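Local coordinates for sensor protein QseC (Escherichia coli, PDB 3JZ3) that acts as the ATP-dependent histidine kinase of the QseB/QseC two-component system, activating the flagella regulon and perhaps phosphorylating QseB, at residues A74-E79 / G113-L118; L120-L125 / D146-R151; R131-G136 / V150-P155. One frame throughout, in Å; residues are numbered along the deposited sequence.

Contact 1: A74-E79 / G113-L118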
ATOM      1  N   ALA B  74       8.191  10.693 -11.994  1.00 39.26           N
ATOM      2  CA  ALA B  74       8.648  12.062 -11.793  1.00 39.09           C
ATOM      3  C   ALA B  74      10.097  12.093 -11.309  1.00 40.19           C
ATOM      4  O   ALA B  74      10.733  11.047 -11.140  1.00 40.62           O
ATOM      5  CB  ALA B  74       7.736  12.774 -10.802  1.00 35.24           C
ATOM      6  N   GLU B  75      10.621  13.296 -11.103  1.00 41.58           N
ATOM      7  CA  GLU B  75      11.938  13.463 -10.508  1.00 43.99           C
ATOM      8  C   GLU B  75      11.789  13.352  -8.997  1.00 40.42           C
ATOM      9  O   GLU B  75      11.069  14.136  -8.375  1.00 41.19           O
ATOM     10  CB  GLU B  75      12.559  14.806 -10.909  1.00 49.74           C
ATOM     11  CG  GLU B  75      12.865  14.951 -12.404  1.00 54.48           C
ATOM     12  CD  GLU B  75      13.803  13.875 -12.934  1.00 59.03           C
ATOM     13  OE1 GLU B  75      14.874  13.648 -12.326  1.00 61.81           O
ATOM     14  OE2 GLU B  75      13.466  13.257 -13.968  1.00 60.67           O
ATOM     15  N   ILE B  76      12.453  12.358  -8.417  1.00 33.89           N
ATOM     16  CA  ILE B  76      12.299  12.067  -6.997  1.00 31.60           C
ATOM     17  C   ILE B  76      13.487  12.598  -6.196  1.00 29.29           C
ATOM     18  O   ILE B  76      14.626  12.191  -6.435  1.00 31.54           O
ATOM     19  CB  ILE B  76      12.099  10.538  -6.732  1.00 31.25           C
ATOM     20  CG1 ILE B  76      11.028   9.940  -7.662  1.00 31.98           C
ATOM     21  CG2 ILE B  76      11.772  10.269  -5.257  1.00 28.35           C
ATOM     22  CD1 ILE B  76       9.677  10.671  -7.659  1.00 31.11           C
ATOM     23  N   PRO B  77      13.223  13.513  -5.248  1.00 27.83           N
ATOM     24  CA  PRO B  77      14.269  13.953  -4.325  1.00 28.35           C
ATOM     25  C   PRO B  77      14.541  12.853  -3.296  1.00 27.44           C
ATOM     26  O   PRO B  77      13.663  12.515  -2.495  1.00 26.60           O
ATOM     27  CB  PRO B  77      13.666  15.197  -3.650  1.00 26.66           C
ATOM     28  CG  PRO B  77      12.333  15.444  -4.324  1.00 27.34           C
ATOM     29  CD  PRO B  77      11.930  14.167  -4.974  1.00 28.27           C
ATOM     30  N   LEU B  78      15.749  12.300  -3.334  1.00 28.28           N
ATOM     31  CA  LEU B  78      16.089  11.127  -2.530  1.00 32.81           C
ATOM     32  C   LEU B  78      16.259  11.394  -1.037  1.00 33.51           C
ATOM     33  O   LEU B  78      16.085  10.478  -0.233  1.00 34.57           O
ATOM     34  CB  LEU B  78      17.309  10.400  -3.106  1.00 32.19           C
ATOM     35  CG  LEU B  78      17.119   9.786  -4.498  1.00 33.65           C
ATOM     36  CD1 LEU B  78      18.312   8.938  -4.846  1.00 31.90           C
ATOM     37  CD2 LEU B  78      15.837   8.955  -4.607  1.00 30.15           C
ATOM     38  N   GLU B  79      16.589  12.635  -0.673  1.00 34.63           N
ATOM     39  CA  GLU B  79      16.622  13.049   0.739  1.00 40.13           C
ATOM     40  C   GLU B  79      15.274  12.783   1.405  1.00 35.56           C
ATOM     41  O   GLU B  79      15.197  12.089   2.423  1.00 30.89           O
ATOM     42  CB  GLU B  79      16.966  14.537   0.879  1.00 40.38           C
ATOM     43  CG  GLU B  79      18.448  14.855   0.868  1.00 47.96           C
ATOM     44  CD  GLU B  79      18.731  16.349   1.002  1.00 50.99           C
ATOM     45  OE1 GLU B  79      18.522  17.103   0.019  1.00 53.46           O
ATOM     46  OE2 GLU B  79      19.175  16.765   2.095  1.00 55.74           O
ATOM     47  N   GLY B 113      11.874   8.382 -11.327  1.00 31.40           N
ATOM     48  CA  GLY B 113      11.283   7.156 -10.827  1.00 33.26           C
ATOM     49  C   GLY B 113       9.827   7.238 -10.441  1.00 32.44           C
ATOM     50  O   GLY B 113       9.224   8.311 -10.434  1.00 34.72           O
ATOM     51  N   GLN B 114       9.268   6.076 -10.128  1.00 31.54           N
ATOM     52  CA  GLN B 114       7.926   5.961  -9.594  1.00 31.03           C
ATOM     53  C   GLN B 114       8.039   5.950  -8.057  1.00 29.28           C
ATOM     54  O   GLN B 114       8.675   5.060  -7.483  1.00 30.31           O
ATOM     55  CB  GLN B 114       7.240   4.717 -10.201  1.00 32.46           C
ATOM     56  CG  GLN B 114       6.153   4.020  -9.376  1.00 36.38           C
ATOM     57  CD  GLN B 114       5.029   4.920  -8.926  1.00 32.41           C
ATOM     58  OE1 GLN B 114       4.943   5.255  -7.757  1.00 38.71           O
ATOM     59  NE2 GLN B 114       4.161   5.309  -9.848  1.00 37.32           N
ATOM     60  N   PRO B 115       7.454   6.969  -7.394  1.00 28.90           N
ATOM     61  CA  PRO B 115       7.598   7.234  -5.955  1.00 30.17           C
ATOM     62  C   PRO B 115       7.213   6.069  -5.041  1.00 30.30           C
ATOM     63  O   PRO B 115       7.938   5.770  -4.093  1.00 30.17           O
ATOM     64  CB  PRO B 115       6.644   8.415  -5.713  1.00 32.20           C
ATOM     65  CG  PRO B 115       6.469   9.053  -7.030  1.00 30.70           C
ATOM     66  CD  PRO B 115       6.579   7.962  -8.047  1.00 29.53           C
ATOM     67  N   LEU B 116       6.079   5.432  -5.317  1.00 30.32           N
ATOM     68  CA  LEU B 116       5.606   4.317  -4.498  1.00 30.98           C
ATOM     69  C   LEU B 116       6.531   3.116  -4.584  1.00 30.28           C
ATOM     70  O   LEU B 116       6.823   2.477  -3.570  1.00 34.56           O
ATOM     71  CB  LEU B 116       4.186   3.923  -4.892  1.00 36.63           C
ATOM     72  CG  LEU B 116       3.019   4.591  -4.156  1.00 44.07           C
ATOM     73  CD1 LEU B 116       3.096   6.121  -4.112  1.00 46.00           C
ATOM     74  CD2 LEU B 116       1.728   4.147  -4.802  1.00 46.18           C
ATOM     75  N   LEU B 117       6.999   2.817  -5.793  1.00 26.90           N
ATOM     76  CA  LEU B 117       7.946   1.733  -5.998  1.00 23.76           C
ATOM     77  C   LEU B 117       9.270   1.997  -5.290  1.00 26.33           C
ATOM     78  O   LEU B 117       9.827   1.094  -4.662  1.00 28.27           O
ATOM     79  CB  LEU B 117       8.162   1.463  -7.489  1.00 24.12           C
ATOM     80  CG  LEU B 117       6.972   0.909  -8.290  1.00 25.90           C
ATOM     81  CD1 LEU B 117       7.404   0.545  -9.698  1.00 25.57           C
ATOM     82  CD2 LEU B 117       6.305  -0.291  -7.614  1.00 25.46           C
ATOM     83  N   LEU B 118       9.768   3.230  -5.365  1.00 26.39           N
ATOM     84  CA  LEU B 118      11.033   3.562  -4.696  1.00 29.94           C
ATOM     85  C   LEU B 118      10.883   3.531  -3.183  1.00 29.79           C
ATOM     86  O   LEU B 118      11.816   3.168  -2.463  1.00 30.48           O
ATOM     87  CB  LEU B 118      11.585   4.913  -5.153  1.00 25.19           C
ATOM     88  CG  LEU B 118      12.267   4.923  -6.521  1.00 29.09           C
ATOM     89  CD1 LEU B 118      12.903   6.280  -6.774  1.00 30.29           C
ATOM     90  CD2 LEU B 118      13.306   3.803  -6.647  1.00 25.45           C
TER
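Gly113 N donates to Ala74 O at 2.9 Å, the shorter of two backbone bonds that tie the strands together. Its N-H points almost straight at the oxygen (168°). The return bond runs from Ala74 N to Gly113 O at 3.0 Å. Together they make Ala74 and Gly113 an antiparallel hydrogen-bonded pair. Two residues further on, Ile76 turns its side chain in toward the other segment. With CG1 beside its backbone N and the chain folded again at the next bond (chi2 -53°), CD1 comes to lie 3.7 Å from Gly113 O and 3.6 Å from Pro115 CG, where the isoleucine and the proline ring cross at about a right angle. The same CG1 faces Leu118 CD1 at 4.2 Å, so one branched residue touches both the strand end and the first turn of the helix. Gly113, having no side chain, leaves this side of the strand to Ile76 and to Leu118 from the helix. Pro115 opens the helix, a first-turn position where a residue without an N-H costs no hydrogen bond. Just before it, Gln114 serves as N-cap: its OE1 accepts from Leu116 N at 2.7 Å, in the carbonyl plane, and its backbone O takes Leu118 N to close the first turn. Gln114 N donates in turn to His194 NE2, and its side chain packs on Leu54 of the second subunit. Strand 74-77 runs straight into helix 78-95, with Pro77 at the N-cap position. The result is a short two-stranded antiparallel sheet at the heads of two helices, a small sheet beside the main one, as in the ATP-binding domains of other histidine kinases.

Contact 2: L120-L125 / D146-R151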
ATOM      1  N   LEU B 120       8.794   1.507  -1.630  1.00 35.63           N
ATOM      2  CA  LEU B 120       8.775   0.070  -1.331  1.00 33.05           C
ATOM      3  C   LEU B 120      10.175  -0.522  -1.264  1.00 31.10           C
ATOM      4  O   LEU B 120      10.488  -1.266  -0.340  1.00 29.13           O
ATOM      5  CB  LEU B 120       7.960  -0.696  -2.381  1.00 35.40           C
ATOM      6  CG  LEU B 120       6.440  -0.747  -2.247  1.00 38.41           C
ATOM      7  CD1 LEU B 120       5.845  -1.426  -3.470  1.00 37.81           C
ATOM      8  CD2 LEU B 120       6.024  -1.472  -0.970  1.00 40.80           C
ATOM      9  N   LEU B 121      11.000  -0.201  -2.259  1.00 32.45           N
ATOM     10  CA  LEU B 121      12.398  -0.624  -2.290  1.00 31.14           C
ATOM     11  C   LEU B 121      13.110  -0.240  -0.995  1.00 32.88           C
ATOM     12  O   LEU B 121      13.672  -1.100  -0.312  1.00 34.96           O
ATOM     13  CB  LEU B 121      13.120   0.001  -3.490  1.00 31.26           C
ATOM     14  CG  LEU B 121      14.548  -0.456  -3.805  1.00 33.67           C
ATOM     15  CD1 LEU B 121      14.920  -0.084  -5.227  1.00 32.90           C
ATOM     16  CD2 LEU B 121      15.568   0.119  -2.825  1.00 33.58           C
ATOM     17  N   VAL B 122      13.071   1.049  -0.660  1.00 32.18           N
ATOM     18  CA  VAL B 122      13.795   1.568   0.499  1.00 32.11           C
ATOM     19  C   VAL B 122      13.294   0.918   1.785  1.00 32.19           C
ATOM     20  O   VAL B 122      14.085   0.521   2.641  1.00 29.96           O
ATOM     21  CB  VAL B 122      13.705   3.119   0.594  1.00 28.73           C
ATOM     22  CG1 VAL B 122      14.281   3.611   1.908  1.00 24.42           C
ATOM     23  CG2 VAL B 122      14.437   3.769  -0.575  1.00 27.08           C
ATOM     24  N   ARG B 123      11.976   0.795   1.892  1.00 34.90           N
ATOM     25  CA  ARG B 123      11.340   0.269   3.089  1.00 37.24           C
ATOM     26  C   ARG B 123      11.652  -1.214   3.344  1.00 36.36           C
ATOM     27  O   ARG B 123      11.801  -1.628   4.492  1.00 37.79           O
ATOM     28  CB  ARG B 123       9.836   0.514   3.027  1.00 39.88           C
ATOM     29  CG  ARG B 123       9.126   0.292   4.338  1.00 46.03           C
ATOM     30  CD  ARG B 123       9.410   1.383   5.352  1.00 48.77           C
ATOM     31  NE  ARG B 123       8.747   1.093   6.620  1.00 52.20           N
ATOM     32  CZ  ARG B 123       7.469   1.358   6.886  1.00 52.48           C
ATOM     33  NH1 ARG B 123       6.688   1.926   5.977  1.00 52.72           N
ATOM     34  NH2 ARG B 123       6.970   1.050   8.074  1.00 56.41           N
ATOM     35  N   ASN B 124      11.755  -1.998   2.276  1.00 34.59           N
ATOM     36  CA  ASN B 124      12.180  -3.392   2.377  1.00 38.61           C
ATOM     37  C   ASN B 124      13.585  -3.540   2.949  1.00 38.74           C
ATOM     38  O   ASN B 124      13.822  -4.381   3.819  1.00 37.64           O
ATOM     39  CB  ASN B 124      12.095  -4.084   1.018  1.00 40.01           C
ATOM     40  CG  ASN B 124      10.730  -4.668   0.755  1.00 43.36           C
ATOM     41  OD1 ASN B 124      10.390  -5.730   1.272  1.00 48.66           O
ATOM     42  ND2 ASN B 124       9.936  -3.980  -0.054  1.00 45.62           N
ATOM     43  N   LEU B 125      14.507  -2.717   2.456  1.00 37.44           N
ATOM     44  CA  LEU B 125      15.882  -2.713   2.945  1.00 35.58           C
ATOM     45  C   LEU B 125      15.943  -2.283   4.405  1.00 34.45           C
ATOM     46  O   LEU B 125      16.763  -2.788   5.176  1.00 33.06           O
ATOM     47  CB  LEU B 125      16.755  -1.787   2.097  1.00 33.05           C
ATOM     48  CG  LEU B 125      16.995  -2.118   0.624  1.00 31.33           C
ATOM     49  CD1 LEU B 125      17.788  -0.991  -0.011  1.00 28.50           C
ATOM     50  CD2 LEU B 125      17.712  -3.451   0.448  1.00 31.17           C
ATOM     51  N   ASP B 146      25.855   9.218  -5.702  1.00 35.73           N
ATOM     52  CA  ASP B 146      25.419   8.238  -6.696  1.00 39.49           C
ATOM     53  C   ASP B 146      25.018   6.883  -6.099  1.00 38.48           C
ATOM     54  O   ASP B 146      24.947   5.879  -6.812  1.00 37.48           O
ATOM     55  CB  ASP B 146      26.506   8.052  -7.763  1.00 44.24           C
ATOM     56  CG  ASP B 146      27.822   7.550  -7.188  1.00 49.12           C
ATOM     57  OD1 ASP B 146      27.955   7.450  -5.945  1.00 50.76           O
ATOM     58  OD2 ASP B 146      28.732   7.253  -7.992  1.00 54.36           O
ATOM     59  N   ASN B 147      24.767   6.865  -4.791  1.00 35.63           N
ATOM     60  CA  ASN B 147      24.310   5.667  -4.095  1.00 33.35           C
ATOM     61  C   ASN B 147      23.716   5.998  -2.733  1.00 31.72           C
ATOM     62  O   ASN B 147      24.006   7.050  -2.164  1.00 33.75           O
ATOM     63  CB  ASN B 147      25.453   4.661  -3.924  1.00 33.15           C
ATOM     64  CG  ASN B 147      26.557   5.179  -3.016  1.00 36.62           C
ATOM     65  OD1 ASN B 147      26.571   4.903  -1.814  1.00 38.23           O
ATOM     66  ND2 ASN B 147      27.480   5.945  -3.585  1.00 34.71           N
ATOM     67  N   PHE B 148      22.876   5.107  -2.220  1.00 27.74           N
ATOM     68  CA  PHE B 148      22.568   5.110  -0.794  1.00 28.09           C
ATOM     69  C   PHE B 148      22.856   3.742  -0.188  1.00 28.18           C
ATOM     70  O   PHE B 148      22.867   2.733  -0.894  1.00 27.84           O
ATOM     71  CB  PHE B 148      21.156   5.647  -0.468  1.00 29.36           C
ATOM     72  CG  PHE B 148      20.026   4.769  -0.928  1.00 27.87           C
ATOM     73  CD1 PHE B 148      19.537   3.755  -0.108  1.00 29.31           C
ATOM     74  CD2 PHE B 148      19.418   4.988  -2.160  1.00 29.63           C
ATOM     75  CE1 PHE B 148      18.474   2.946  -0.523  1.00 28.73           C
ATOM     76  CE2 PHE B 148      18.349   4.188  -2.587  1.00 29.46           C
ATOM     77  CZ  PHE B 148      17.881   3.164  -1.768  1.00 27.42           C
ATOM     78  N   ILE B 149      23.130   3.725   1.112  1.00 28.37           N
ATOM     79  CA  ILE B 149      23.511   2.501   1.806  1.00 33.04           C
ATOM     80  C   ILE B 149      22.645   2.297   3.039  1.00 34.06           C
ATOM     81  O   ILE B 149      22.431   3.227   3.818  1.00 35.04           O
ATOM     82  CB  ILE B 149      25.007   2.512   2.238  1.00 34.60           C
ATOM     83  CG1 ILE B 149      25.935   2.637   1.020  1.00 36.95           C
ATOM     84  CG2 ILE B 149      25.353   1.255   3.042  1.00 33.37           C
ATOM     85  CD1 ILE B 149      27.348   3.138   1.352  1.00 34.73           C
ATOM     86  N   VAL B 150      22.139   1.076   3.192  1.00 34.74           N
ATOM     87  CA  VAL B 150      21.480   0.649   4.420  1.00 33.85           C
ATOM     88  C   VAL B 150      22.353  -0.443   5.037  1.00 37.32           C
ATOM     89  O   VAL B 150      22.712  -1.414   4.368  1.00 39.04           O
ATOM     90  CB  VAL B 150      20.038   0.148   4.159  1.00 31.79           C
ATOM     91  CG1 VAL B 150      19.324  -0.164   5.471  1.00 27.86           C
ATOM     92  CG2 VAL B 150      19.247   1.181   3.360  1.00 26.60           C
ATOM     93  N   ARG B 151      22.702  -0.268   6.309  1.00 42.10           N
ATOM     94  CA  ARG B 151      23.716  -1.088   6.963  1.00 45.67           C
ATOM     95  C   ARG B 151      23.334  -1.390   8.411  1.00 47.47           C
ATOM     96  O   ARG B 151      22.986  -0.483   9.169  1.00 48.35           O
ATOM     97  CB  ARG B 151      25.059  -0.355   6.909  1.00 49.28           C
ATOM     98  CG  ARG B 151      26.208  -1.047   7.608  1.00 56.48           C
ATOM     99  CD  ARG B 151      27.176  -0.019   8.174  1.00 62.56           C
ATOM    100  NE  ARG B 151      28.402  -0.630   8.685  1.00 67.94           N
ATOM    101  CZ  ARG B 151      28.518  -1.233   9.866  1.00 71.05           C
ATOM    102  NH1 ARG B 151      27.476  -1.327  10.687  1.00 72.41           N
ATOM    103  NH2 ARG B 151      29.684  -1.753  10.226  1.00 72.73           N
TER
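Phe148 reaches from its strand to three side chains of the helix, Leu121, Val122 and Leu125. Val122 CG2 is the nearest, 3.7 Å from CZ. Leu121 CD2 meets the ring at its edge, 4.0 Å from CZ, while Leu125 CD1 lies 4.0 Å from CE1. The backbone already directs CB at the helix; with chi1 at 68° the ring is carried on so that CE1 and CZ reach its side chains. Two residues on, Val150 points the same way: its CG1 lies 3.7 Å from Leu125 O and its CG2 faces Leu125 CB. A long aromatic bridges the gap at one end, and a short branched valine suffices where the backbones come closer. This is the helix-on-sheet layer of the Bergerat (GHKL) ATPase fold; the axes of segments 120-125 and 147-151 come within 9.8 Å of each other, their directions 30° apart. Beyond this layer, Val122 rests on Leu81 and Leu82 of helix 78-95, and Leu121 on Ile190 of helix 186-193. On the helix, Asn124 ND2 donates to Leu120 O at 2.8 Å, from the face of that carbonyl opposite to Asn124 N, and also bonds Thr52 OG1 of helix 42-61.

Contact 3: R131-G136 / V150-P155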
ATOM      1  N   ARG B 131      15.283  -5.820  11.259  1.00 60.39           N
ATOM      2  CA  ARG B 131      14.799  -7.144  11.720  1.00 63.78           C
ATOM      3  C   ARG B 131      15.954  -7.997  12.258  1.00 64.47           C
ATOM      4  O   ARG B 131      15.825  -8.648  13.299  1.00 65.76           O
ATOM      5  CB  ARG B 131      14.072  -7.852  10.567  1.00 63.91           C
ATOM      6  CG  ARG B 131      13.700  -9.299  10.805  1.00 67.21           C
ATOM      7  CD  ARG B 131      13.180  -9.917   9.520  1.00 68.62           C
ATOM      8  NE  ARG B 131      12.628 -11.253   9.741  1.00 73.90           N
ATOM      9  CZ  ARG B 131      11.371 -11.494  10.113  1.00 76.37           C
ATOM     10  NH1 ARG B 131      10.517 -10.487  10.313  1.00 76.81           N
ATOM     11  NH2 ARG B 131      10.966 -12.751  10.288  1.00 77.35           N
ATOM     12  N   TYR B 132      17.089  -7.977  11.552  1.00 64.79           N
ATOM     13  CA  TYR B 132      18.255  -8.752  11.956  1.00 66.41           C
ATOM     14  C   TYR B 132      19.228  -7.929  12.803  1.00 65.56           C
ATOM     15  O   TYR B 132      20.373  -8.334  13.028  1.00 66.44           O
ATOM     16  CB  TYR B 132      18.942  -9.353  10.726  1.00 70.87           C
ATOM     17  CG  TYR B 132      18.094 -10.396  10.032  1.00 72.62           C
ATOM     18  CD1 TYR B 132      18.116 -11.729  10.444  1.00 73.87           C
ATOM     19  CD2 TYR B 132      17.256 -10.050   8.972  1.00 72.23           C
ATOM     20  CE1 TYR B 132      17.333 -12.691   9.815  1.00 73.39           C
ATOM     21  CE2 TYR B 132      16.469 -11.003   8.337  1.00 72.22           C
ATOM     22  CZ  TYR B 132      16.513 -12.319   8.763  1.00 72.71           C
ATOM     23  OH  TYR B 132      15.736 -13.267   8.137  1.00 73.77           O
ATOM     24  N   SER B 133      18.759  -6.776  13.275  1.00 63.67           N
ATOM     25  CA  SER B 133      19.520  -5.955  14.209  1.00 62.35           C
ATOM     26  C   SER B 133      19.292  -6.444  15.631  1.00 62.01           C
ATOM     27  O   SER B 133      18.144  -6.555  16.069  1.00 60.08           O
ATOM     28  CB  SER B 133      19.118  -4.482  14.101  1.00 61.75           C
ATOM     29  OG  SER B 133      19.805  -3.839  13.046  1.00 62.65           O
ATOM     30  N   PRO B 134      20.386  -6.752  16.355  1.00 63.30           N
ATOM     31  CA  PRO B 134      20.278  -7.072  17.777  1.00 63.84           C
ATOM     32  C   PRO B 134      19.918  -5.830  18.588  1.00 64.42           C
ATOM     33  O   PRO B 134      20.229  -4.712  18.169  1.00 65.81           O
ATOM     34  CB  PRO B 134      21.688  -7.553  18.136  1.00 62.93           C
ATOM     35  CG  PRO B 134      22.577  -6.902  17.142  1.00 63.24           C
ATOM     36  CD  PRO B 134      21.780  -6.830  15.875  1.00 63.25           C
ATOM     37  N   GLN B 135      19.260  -6.027  19.728  1.00 63.51           N
ATOM     38  CA  GLN B 135      18.897  -4.923  20.616  1.00 61.96           C
ATOM     39  C   GLN B 135      20.136  -4.134  21.044  1.00 61.11           C
ATOM     40  O   GLN B 135      21.178  -4.716  21.364  1.00 59.77           O
ATOM     41  CB  GLN B 135      18.140  -5.442  21.842  1.00 62.54           C
ATOM     42  N   GLY B 136      20.016  -2.808  21.016  1.00 60.17           N
ATOM     43  CA  GLY B 136      21.106  -1.915  21.402  1.00 57.99           C
ATOM     44  C   GLY B 136      22.042  -1.513  20.275  1.00 56.24           C
ATOM     45  O   GLY B 136      22.990  -0.756  20.495  1.00 57.24           O
ATOM     46  N   VAL B 150      22.139   1.076   3.192  1.00 34.74           N
ATOM     47  CA  VAL B 150      21.480   0.649   4.420  1.00 33.85           C
ATOM     48  C   VAL B 150      22.353  -0.443   5.037  1.00 37.32           C
ATOM     49  O   VAL B 150      22.712  -1.414   4.368  1.00 39.04           O
ATOM     50  CB  VAL B 150      20.038   0.148   4.159  1.00 31.79           C
ATOM     51  CG1 VAL B 150      19.324  -0.164   5.471  1.00 27.86           C
ATOM     52  CG2 VAL B 150      19.247   1.181   3.360  1.00 26.60           C
ATOM     53  N   ARG B 151      22.702  -0.268   6.309  1.00 42.10           N
ATOM     54  CA  ARG B 151      23.716  -1.088   6.963  1.00 45.67           C
ATOM     55  C   ARG B 151      23.334  -1.390   8.411  1.00 47.47           C
ATOM     56  O   ARG B 151      22.986  -0.483   9.169  1.00 48.35           O
ATOM     57  CB  ARG B 151      25.059  -0.355   6.909  1.00 49.28           C
ATOM     58  CG  ARG B 151      26.208  -1.047   7.608  1.00 56.48           C
ATOM     59  CD  ARG B 151      27.176  -0.019   8.174  1.00 62.56           C
ATOM     60  NE  ARG B 151      28.402  -0.630   8.685  1.00 67.94           N
ATOM     61  CZ  ARG B 151      28.518  -1.233   9.866  1.00 71.05           C
ATOM     62  NH1 ARG B 151      27.476  -1.327  10.687  1.00 72.41           N
ATOM     63  NH2 ARG B 151      29.684  -1.753  10.226  1.00 72.73           N
ATOM     64  N   ASP B 152      23.405  -2.664   8.789  1.00 50.85           N
ATOM     65  CA  ASP B 152      23.108  -3.092  10.159  1.00 54.82           C
ATOM     66  C   ASP B 152      24.288  -3.829  10.800  1.00 56.65           C
ATOM     67  O   ASP B 152      25.312  -4.053  10.152  1.00 54.32           O
ATOM     68  CB  ASP B 152      21.834  -3.954  10.197  1.00 55.88           C
ATOM     69  CG  ASP B 152      21.958  -5.228   9.371  1.00 59.19           C
ATOM     70  OD1 ASP B 152      21.359  -5.289   8.275  1.00 60.37           O
ATOM     71  OD2 ASP B 152      22.655  -6.169   9.815  1.00 60.17           O
ATOM     72  N   ASN B 153      24.129  -4.202  12.070  1.00 62.13           N
ATOM     73  CA  ASN B 153      25.150  -4.943  12.819  1.00 67.29           C
ATOM     74  C   ASN B 153      24.771  -6.401  13.089  1.00 69.97           C
ATOM     75  O   ASN B 153      25.274  -7.017  14.032  1.00 69.78           O
ATOM     76  CB  ASN B 153      25.452  -4.235  14.143  1.00 68.28           C
ATOM     77  CG  ASN B 153      26.212  -2.943  13.952  1.00 69.35           C
ATOM     78  OD1 ASN B 153      27.304  -2.930  13.381  1.00 69.51           O
ATOM     79  ND2 ASN B 153      25.643  -1.846  14.438  1.00 70.22           N
ATOM     80  N   GLY B 154      23.885  -6.945  12.259  1.00 73.32           N
ATOM     81  CA  GLY B 154      23.414  -8.318  12.419  1.00 75.63           C
ATOM     82  C   GLY B 154      24.285  -9.352  11.726  1.00 77.62           C
ATOM     83  O   GLY B 154      25.380  -9.030  11.257  1.00 76.30           O
ATOM     84  N   PRO B 155      23.799 -10.610  11.661  1.00 79.21           N
ATOM     85  CA  PRO B 155      24.512 -11.735  11.039  1.00 79.80           C
ATOM     86  C   PRO B 155      24.804 -11.526   9.552  1.00 79.88           C
ATOM     87  O   PRO B 155      24.103 -10.764   8.881  1.00 81.57           O
ATOM     88  CB  PRO B 155      23.541 -12.909  11.224  1.00 79.79           C
ATOM     89  CG  PRO B 155      22.666 -12.510  12.364  1.00 79.47           C
ATOM     90  CD  PRO B 155      22.500 -11.033  12.216  1.00 79.24           C
TER
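Asp152 CB approaches Ser133 OG at 3.5 Å, a contact in which the hydroxyl lies beside a methylene and its own hydrogen bond goes instead to Ala129 O in the last turn of helix 115-131. From CB the aspartate chain bends back (chi1 61°), which carries the carboxylate over the residues that follow. At the tip, OD2 accepts from Gly154 N at 2.8 Å through its anti lone pair, closing an Asx turn, and it also takes a weak bond from Phe208 N on strand 208-213. Aspartate suits this place because its short chain puts an acceptor within range of the backbone two residues ahead. The turn presents Gly154 to the other segment. Its CA comes to 3.1 Å from Tyr132 O in a CA-H...O contact, an approach that a residue without a side chain permits. Pro155 CD lies 3.5 Å from the same Tyr132 O and 4.2 Å from Tyr132 CB, while Pro134 CD packs 4.0 Å from Asn153 O; the two rigid rings border the glycine contact. On the strand side, Arg151 NH1 donates to Asn153 OD1 at 3.1 Å from above the plane of that amide, which probably helps to hold the side chain. The sequence Asp152-Asn153-Gly154-Pro155 matches the start of the G1 box of GHKL ATPases. In relatives the aspartate of this motif reads the adenine of ATP; this loop, packed against the residues that follow helix 115-131, is therefore probably part of the nucleotide pocket here too.

Contacts 1 and 2 both use helix 115-131, at its beginning and along its middle, and contact 3 begins where it ends. Along the chain, contact 1 is complete before contact 2 opens, while contacts 2 and 3 end on the same stretch, sharing Val150 and Arg151 of strand 147-151, which passes from the buried core into the surface loop. Their centres lie 12 Å apart from contact 1 to contact 2 and 14 Å from contact 2 to contact 3; contacts 1 and 3 are 26 Å apart, on opposite sides of the chain's centre. The helix thus spans the ATP-binding domain from the two-stranded sheet, over the main sheet, to the probable nucleotide site.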